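Vlm2 (Streptomyces tsusimaensis, PDB 6ECB) is a nonribosomal peptide synthetase subunit for the depsipeptide valinomycin, and its thioesterase domain, the part described here, probably oligomerises, cyclises and releases the depsipeptide product. Local coordinates at residues T122-D126 with R127-P131; D207-D210 with R211-L215. All coordinates share one frame; numbering follows the deposited sequence.

Overall arrangement
From the N terminus, the chain first builds the early strands of the central sheet and reaches helix 112-126. Interaction 1 lies at the C-terminal end of that helix, where residues 127-131 turn back against its last turn and lead into strand 134-137. Interaction 2 comes later, within helix 206-220, in the largely helical stretch between strands 134-137 and 237-241. Both are local contacts between adjoining segments, in series, without nesting or crossing. The centres of interactions 1 and 2 are 31 Å apart, their nearest atoms about 17 Å. Interaction 1 joins a core helix to the sheet; interaction 2 braces helix 206-220, which packs on helix 183-194 and is bonded through Arg-211 to the loop after strand 67-71.

Interaction 1 of 2, residues T122-D126 with R127-P131; sequences TMLLD and RGIRP
Gly-128 N meets the carbonyl of Leu-125 from above its plane, 66° out of it and not on a lone pair, at 3.0 Å from Leu-125 O. The carbonyl of Leu-124 is also met above its plane, by Ile-129 N, which lies 2.9 Å from Leu-124 O. Against the guanidinium of Arg-130, the methyl CD2 of Leu-125 comes obliquely. The two backbone bonds together define a Schellman motif that ends helix 112-126. Gly-128 is its C-prime residue, and its positive phi of 84° would jam a beta carbon against the preceding carbonyl oxygen, which explains the glycine.

Arg-127 N divides its hydrogen between Met-123 O and, weakly, Leu-124 O, so Leu-124 O receives both this weak bond and the stronger one from Ile-129. Hydrophobic contacts close the turn. Leu-124 sends one branch to each partner: CD2 reaches Ile-129 CD1 at 4.0 Å, while CD1 reaches Pro-131 CG at 3.9 Å. Leu-124 and Pro-131 both also rest on Ile-107 of strand 105-110, so the returning chain and the helix share one support on the sheet of this alpha/beta-hydrolase fold.

In Leu-125, CG is set beside the backbone N (chi1 -66°), which lets CD2 swing back to lie 3.8 Å from Arg-130 CA and 4.0 Å from Pro-131 CD. The charged ends look to other partners: Arg-130 NH1 forms a salt bridge with Asp-234, and Asp-126 OD1 forms one with Arg-231. On the other flank the aliphatic part of Arg-127 covers the helix end, with its CG 3.3 Å from Met-123 O.

Interaction 2 of 2, residues D207-D210 with R211-L215; sequences DYLD and RFLRL
Asp-210 and Arg-211 are neighbours in sequence, yet each spends its charge on a different residue one helical turn away. Arg-211 reaches back to Asp-207: its NE lies 2.8 Å from Asp-207 OD2 in a charged hydrogen bond that is noticeably bent. The oxygen is met on its syn side, and the carboxylate and guanidinium planes stand 67° apart, so this is a single-point grip through NE and not a paired, coplanar one. Arg-214 reaches back in the same way to Asp-210, its NE 3.1 Å from Asp-210 OD2. This second bridge is longer but straighter, with the oxygen in the guanidinium plane and again on the syn side, although the two groups are turned 72° apart.

Asp-210 is presented by its first torsion: with CG anti to the backbone N (chi1 -173°), the carboxylate projects outward from the helix, almost square to its axis, where Arg-214 can meet it. Arg-211 runs extended from CG to NE, its CG passing 3.3 Å from Asp-207 O. Beyond the bridge, its NH1 hydrogen-bonds to the carbonyls of Gly-74 and Glu-79, tying the helix to a loop. A methionine in place of Arg-211 would probably leave the carboxylate of Asp-207 without its mate and those loop carbonyls without this donor.

Leu-209 carries the apolar side of the contact, its CG and CD1 both 3.9 Å from Leu-213 CD1, and the two leucines also pack on Lys-187 of helix 183-194. Beneath the side chains run regular backbone bonds, such as Phe-212 N to Tyr-208 O at 2.8 Å. The whole is typical of an alpha-helix braced by i to i+4 Asp-Arg salt bridges, here in a helical insertion consistent with the lid of an alpha/beta-hydrolase thioesterase.

Interaction 1 of 2, residues T122-D126 with R127-P131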
ATOM      1  N   THR A 122     -11.882   1.231 -10.260  1.00 18.04           N
ATOM      2  CA  THR A 122     -12.576   1.243 -11.541  1.00 16.65           C
ATOM      3  C   THR A 122     -13.296  -0.075 -11.764  1.00 20.73           C
ATOM      4  O   THR A 122     -14.424  -0.094 -12.278  1.00 20.95           O
ATOM      5  CB  THR A 122     -11.649   1.540 -12.737  1.00 29.32           C
ATOM      6  OG1 THR A 122     -10.851   0.403 -13.047  1.00 32.55           O
ATOM      7  CG2 THR A 122     -10.764   2.710 -12.484  1.00 19.79           C
ATOM      8  N   MET A 123     -12.683  -1.185 -11.341  1.00 19.58           N
ATOM      9  CA  MET A 123     -13.326  -2.485 -11.495  1.00 17.71           C
ATOM     10  C   MET A 123     -14.582  -2.601 -10.628  1.00 18.77           C
ATOM     11  O   MET A 123     -15.590  -3.157 -11.074  1.00 19.81           O
ATOM     12  CB  MET A 123     -12.341  -3.605 -11.150  1.00 21.05           C
ATOM     13  CG  MET A 123     -12.795  -4.998 -11.498  1.00 40.93           C
ATOM     14  SD  MET A 123     -11.386  -6.158 -11.468  1.00 48.02           S
ATOM     15  CE  MET A 123     -10.371  -5.549 -12.792  1.00 53.26           C
ATOM     16  N   LEU A 124     -14.539  -2.101  -9.393  1.00 19.52           N
ATOM     17  CA  LEU A 124     -15.738  -2.120  -8.561  1.00 17.76           C
ATOM     18  C   LEU A 124     -16.856  -1.311  -9.211  1.00 17.13           C
ATOM     19  O   LEU A 124     -18.001  -1.750  -9.247  1.00 18.61           O
ATOM     20  CB  LEU A 124     -15.415  -1.587  -7.166  1.00 18.00           C
ATOM     21  CG  LEU A 124     -14.501  -2.496  -6.341  1.00 16.98           C
ATOM     22  CD1 LEU A 124     -14.109  -1.782  -5.059  1.00 20.11           C
ATOM     23  CD2 LEU A 124     -15.148  -3.835  -6.020  1.00 21.56           C
ATOM     24  N   LEU A 125     -16.537  -0.120  -9.728  1.00 18.82           N
ATOM     25  CA  LEU A 125     -17.583   0.680 -10.358  1.00 19.80           C
ATOM     26  C   LEU A 125     -18.213  -0.063 -11.529  1.00 20.02           C
ATOM     27  O   LEU A 125     -19.434  -0.037 -11.719  1.00 20.21           O
ATOM     28  CB  LEU A 125     -17.003   2.004 -10.835  1.00 22.73           C
ATOM     29  CG  LEU A 125     -16.529   2.957  -9.750  1.00 29.67           C
ATOM     30  CD1 LEU A 125     -15.787   4.113 -10.403  1.00 47.65           C
ATOM     31  CD2 LEU A 125     -17.665   3.481  -8.958  1.00 27.08           C
ATOM     32  N   ASP A 126     -17.389  -0.756 -12.312  1.00 21.80           N
ATOM     33  CA  ASP A 126     -17.901  -1.510 -13.450  1.00 22.64           C
ATOM     34  C   ASP A 126     -18.847  -2.616 -13.020  1.00 20.99           C
ATOM     35  O   ASP A 126     -19.703  -3.037 -13.804  1.00 22.81           O
ATOM     36  CB  ASP A 126     -16.749  -2.117 -14.240  1.00 26.18           C
ATOM     37  CG  ASP A 126     -15.968  -1.100 -15.023  1.00 46.54           C
ATOM     38  OD1 ASP A 126     -16.396   0.057 -15.158  1.00 33.51           O
ATOM     39  OD2 ASP A 126     -14.892  -1.475 -15.499  1.00 38.90           O
ATOM     40  N   ARG A 127     -18.688  -3.125 -11.791  1.00 20.13           N
ATOM     41  CA  ARG A 127     -19.550  -4.154 -11.246  1.00 21.98           C
ATOM     42  C   ARG A 127     -20.711  -3.589 -10.435  1.00 20.64           C
ATOM     43  O   ARG A 127     -21.450  -4.367  -9.827  1.00 22.77           O
ATOM     44  CB  ARG A 127     -18.763  -5.108 -10.324  1.00 30.33           C
ATOM     45  CG  ARG A 127     -17.559  -5.785 -10.940  1.00 42.79           C
ATOM     46  CD  ARG A 127     -16.725  -6.508  -9.853  1.00 47.21           C
ATOM     47  NE  ARG A 127     -17.570  -7.321  -8.973  1.00 57.95           N
ATOM     48  CZ  ARG A 127     -17.102  -8.108  -8.002  1.00 66.35           C
ATOM     49  NH1 ARG A 127     -15.792  -8.203  -7.797  1.00 54.98           N
ATOM     50  NH2 ARG A 127     -17.946  -8.808  -7.243  1.00 48.70           N
ATOM     51  N   GLY A 128     -20.904  -2.277 -10.414  1.00 20.40           N
ATOM     52  CA  GLY A 128     -22.042  -1.723  -9.690  1.00 21.01           C
ATOM     53  C   GLY A 128     -21.792  -1.522  -8.210  1.00 20.48           C
ATOM     54  O   GLY A 128     -22.732  -1.585  -7.412  1.00 21.19           O
ATOM     55  N   ILE A 129     -20.535  -1.334  -7.823  1.00 19.38           N
ATOM     56  CA  ILE A 129     -20.136  -1.094  -6.435  1.00 18.87           C
ATOM     57  C   ILE A 129     -19.392   0.226  -6.409  1.00 20.67           C
ATOM     58  O   ILE A 129     -18.367   0.368  -7.085  1.00 20.91           O
ATOM     59  CB  ILE A 129     -19.243  -2.220  -5.907  1.00 18.89           C
ATOM     60  CG1 ILE A 129     -19.984  -3.558  -6.024  1.00 20.89           C
ATOM     61  CG2 ILE A 129     -18.771  -1.926  -4.470  1.00 22.76           C
ATOM     62  CD1 ILE A 129     -19.059  -4.760  -5.760  1.00 25.01           C
ATOM     63  N   ARG A 130     -19.868   1.174  -5.608  1.00 18.93           N
ATOM     64  CA  ARG A 130     -19.298   2.518  -5.633  1.00 18.08           C
ATOM     65  C   ARG A 130     -18.619   2.874  -4.318  1.00 18.34           C
ATOM     66  O   ARG A 130     -19.302   3.222  -3.334  1.00 18.13           O
ATOM     67  CB  ARG A 130     -20.386   3.538  -5.956  1.00 18.67           C
ATOM     68  CG  ARG A 130     -19.849   4.957  -6.151  1.00 19.56           C
ATOM     69  CD  ARG A 130     -20.979   5.951  -6.366  1.00 22.00           C
ATOM     70  NE  ARG A 130     -20.457   7.304  -6.581  1.00 20.64           N
ATOM     71  CZ  ARG A 130     -20.051   7.787  -7.756  1.00 26.92           C
ATOM     72  NH1 ARG A 130     -20.130   7.068  -8.878  1.00 20.96           N
ATOM     73  NH2 ARG A 130     -19.580   9.027  -7.814  1.00 32.37           N
ATOM     74  N   PRO A 131     -17.293   2.822  -4.254  1.00 17.55           N
ATOM     75  CA  PRO A 131     -16.596   3.284  -3.047  1.00 18.55           C
ATOM     76  C   PRO A 131     -16.840   4.773  -2.832  1.00 21.43           C
ATOM     77  O   PRO A 131     -17.197   5.521  -3.751  1.00 19.43           O
ATOM     78  CB  PRO A 131     -15.119   3.002  -3.354  1.00 17.13           C
ATOM     79  CG  PRO A 131     -15.136   1.975  -4.472  1.00 16.91           C
ATOM     80  CD  PRO A 131     -16.356   2.374  -5.292  1.00 16.77           C
TER

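Interaction 2 of 2, residues D207-D210 with R211-L215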
ATOM      1  N   ASP A 207       9.106 -17.928   6.479  1.00 37.39           N
ATOM      2  CA  ASP A 207       8.461 -18.267   5.215  1.00 36.42           C
ATOM      3  C   ASP A 207       7.734 -17.068   4.607  1.00 31.81           C
ATOM      4  O   ASP A 207       7.797 -16.840   3.393  1.00 30.88           O
ATOM      5  CB  ASP A 207       7.491 -19.412   5.460  1.00 43.74           C
ATOM      6  CG  ASP A 207       6.893 -19.932   4.195  1.00 54.42           C
ATOM      7  OD1 ASP A 207       7.658 -20.493   3.383  1.00 58.90           O
ATOM      8  OD2 ASP A 207       5.661 -19.771   4.020  1.00 49.78           O
ATOM      9  N   TYR A 208       7.000 -16.308   5.424  1.00 28.93           N
ATOM     10  CA  TYR A 208       6.305 -15.137   4.916  1.00 29.58           C
ATOM     11  C   TYR A 208       7.286 -14.130   4.341  1.00 27.30           C
ATOM     12  O   TYR A 208       7.039 -13.531   3.288  1.00 25.51           O
ATOM     13  CB  TYR A 208       5.495 -14.493   6.048  1.00 29.01           C
ATOM     14  CG  TYR A 208       4.603 -13.372   5.623  1.00 24.37           C
ATOM     15  CD1 TYR A 208       3.263 -13.590   5.320  1.00 25.52           C
ATOM     16  CD2 TYR A 208       5.084 -12.072   5.531  1.00 25.10           C
ATOM     17  CE1 TYR A 208       2.443 -12.560   4.944  1.00 26.83           C
ATOM     18  CE2 TYR A 208       4.278 -11.049   5.156  1.00 24.63           C
ATOM     19  CZ  TYR A 208       2.955 -11.298   4.855  1.00 25.54           C
ATOM     20  OH  TYR A 208       2.175 -10.271   4.482  1.00 25.47           O
ATOM     21  N   LEU A 209       8.389 -13.899   5.038  1.00 28.36           N
ATOM     22  CA  LEU A 209       9.369 -12.933   4.557  1.00 25.51           C
ATOM     23  C   LEU A 209       9.927 -13.352   3.202  1.00 25.70           C
ATOM     24  O   LEU A 209      10.097 -12.521   2.300  1.00 27.43           O
ATOM     25  CB  LEU A 209      10.493 -12.805   5.589  1.00 28.35           C
ATOM     26  CG  LEU A 209      11.651 -11.890   5.214  1.00 33.53           C
ATOM     27  CD1 LEU A 209      11.170 -10.467   4.975  1.00 36.55           C
ATOM     28  CD2 LEU A 209      12.709 -11.937   6.309  1.00 30.51           C
ATOM     29  N   ASP A 210      10.262 -14.633   3.064  1.00 26.49           N
ATOM     30  CA  ASP A 210      10.745 -15.139   1.783  1.00 27.03           C
ATOM     31  C   ASP A 210       9.718 -14.911   0.685  1.00 25.90           C
ATOM     32  O   ASP A 210      10.052 -14.443  -0.414  1.00 26.94           O
ATOM     33  CB  ASP A 210      11.065 -16.627   1.926  1.00 34.76           C
ATOM     34  CG  ASP A 210      11.720 -17.190   0.689  1.00 66.27           C
ATOM     35  OD1 ASP A 210      12.868 -16.780   0.412  1.00 73.76           O
ATOM     36  OD2 ASP A 210      11.092 -18.023  -0.007  1.00 80.67           O
ATOM     37  N   ARG A 211       8.455 -15.204   0.971  1.00 27.60           N
ATOM     38  CA  ARG A 211       7.428 -15.065  -0.052  1.00 28.05           C
ATOM     39  C   ARG A 211       7.209 -13.606  -0.396  1.00 26.54           C
ATOM     40  O   ARG A 211       7.025 -13.251  -1.562  1.00 22.81           O
ATOM     41  CB  ARG A 211       6.134 -15.714   0.421  1.00 24.67           C
ATOM     42  CG  ARG A 211       6.215 -17.237   0.525  1.00 27.13           C
ATOM     43  CD  ARG A 211       4.982 -17.787   1.239  1.00 31.48           C
ATOM     44  NE  ARG A 211       5.045 -19.247   1.389  1.00 33.32           N
ATOM     45  CZ  ARG A 211       4.395 -20.121   0.625  1.00 41.25           C
ATOM     46  NH1 ARG A 211       3.608 -19.705  -0.355  1.00 39.56           N
ATOM     47  NH2 ARG A 211       4.530 -21.422   0.845  1.00 39.02           N
ATOM     48  N   PHE A 212       7.264 -12.737   0.612  1.00 23.26           N
ATOM     49  CA  PHE A 212       7.131 -11.310   0.372  1.00 21.46           C
ATOM     50  C   PHE A 212       8.263 -10.804  -0.518  1.00 21.73           C
ATOM     51  O   PHE A 212       8.030 -10.051  -1.470  1.00 22.04           O
ATOM     52  CB  PHE A 212       7.124 -10.544   1.707  1.00 25.22           C
ATOM     53  CG  PHE A 212       7.433  -9.091   1.527  1.00 21.30           C
ATOM     54  CD1 PHE A 212       6.444  -8.219   1.175  1.00 19.31           C
ATOM     55  CD2 PHE A 212       8.736  -8.623   1.652  1.00 31.58           C
ATOM     56  CE1 PHE A 212       6.720  -6.899   0.955  1.00 20.10           C
ATOM     57  CE2 PHE A 212       9.031  -7.293   1.430  1.00 29.31           C
ATOM     58  CZ  PHE A 212       8.029  -6.433   1.091  1.00 25.45           C
ATOM     59  N   LEU A 213       9.502 -11.187  -0.212  1.00 22.75           N
ATOM     60  CA  LEU A 213      10.630 -10.661  -0.973  1.00 23.18           C
ATOM     61  C   LEU A 213      10.590 -11.139  -2.421  1.00 24.10           C
ATOM     62  O   LEU A 213      10.920 -10.382  -3.343  1.00 23.21           O
ATOM     63  CB  LEU A 213      11.940 -11.060  -0.310  1.00 24.55           C
ATOM     64  CG  LEU A 213      12.195 -10.422   1.055  1.00 31.56           C
ATOM     65  CD1 LEU A 213      13.340 -11.132   1.751  1.00 34.72           C
ATOM     66  CD2 LEU A 213      12.495  -8.946   0.861  1.00 30.28           C
ATOM     67  N   ARG A 214      10.151 -12.379  -2.646  1.00 23.98           N
ATOM     68  CA  ARG A 214      10.065 -12.880  -4.017  1.00 24.35           C
ATOM     69  C   ARG A 214       8.936 -12.197  -4.777  1.00 23.08           C
ATOM     70  O   ARG A 214       9.115 -11.793  -5.930  1.00 23.06           O
ATOM     71  CB  ARG A 214       9.878 -14.397  -4.024  1.00 25.44           C
ATOM     72  CG  ARG A 214      11.072 -15.185  -3.493  1.00 27.01           C
ATOM     73  CD  ARG A 214      10.833 -16.706  -3.538  1.00 30.61           C
ATOM     74  NE  ARG A 214      11.973 -17.425  -2.957  1.00 36.14           N
ATOM     75  CZ  ARG A 214      13.124 -17.621  -3.595  1.00 52.42           C
ATOM     76  NH1 ARG A 214      13.292 -17.175  -4.842  1.00 53.50           N
ATOM     77  NH2 ARG A 214      14.109 -18.270  -2.989  1.00 45.78           N
ATOM     78  N   LEU A 215       7.768 -12.033  -4.152  1.00 22.13           N
ATOM     79  CA  LEU A 215       6.684 -11.334  -4.837  1.00 21.03           C
ATOM     80  C   LEU A 215       7.046  -9.867  -5.067  1.00 20.30           C
ATOM     81  O   LEU A 215       6.698  -9.282  -6.093  1.00 19.87           O
ATOM     82  CB  LEU A 215       5.382 -11.453  -4.042  1.00 20.33           C
ATOM     83  CG  LEU A 215       4.153 -10.772  -4.654  1.00 19.31           C
ATOM     84  CD1 LEU A 215       3.891 -11.257  -6.085  1.00 19.69           C
ATOM     85  CD2 LEU A 215       2.950 -11.041  -3.766  1.00 18.93           C
TER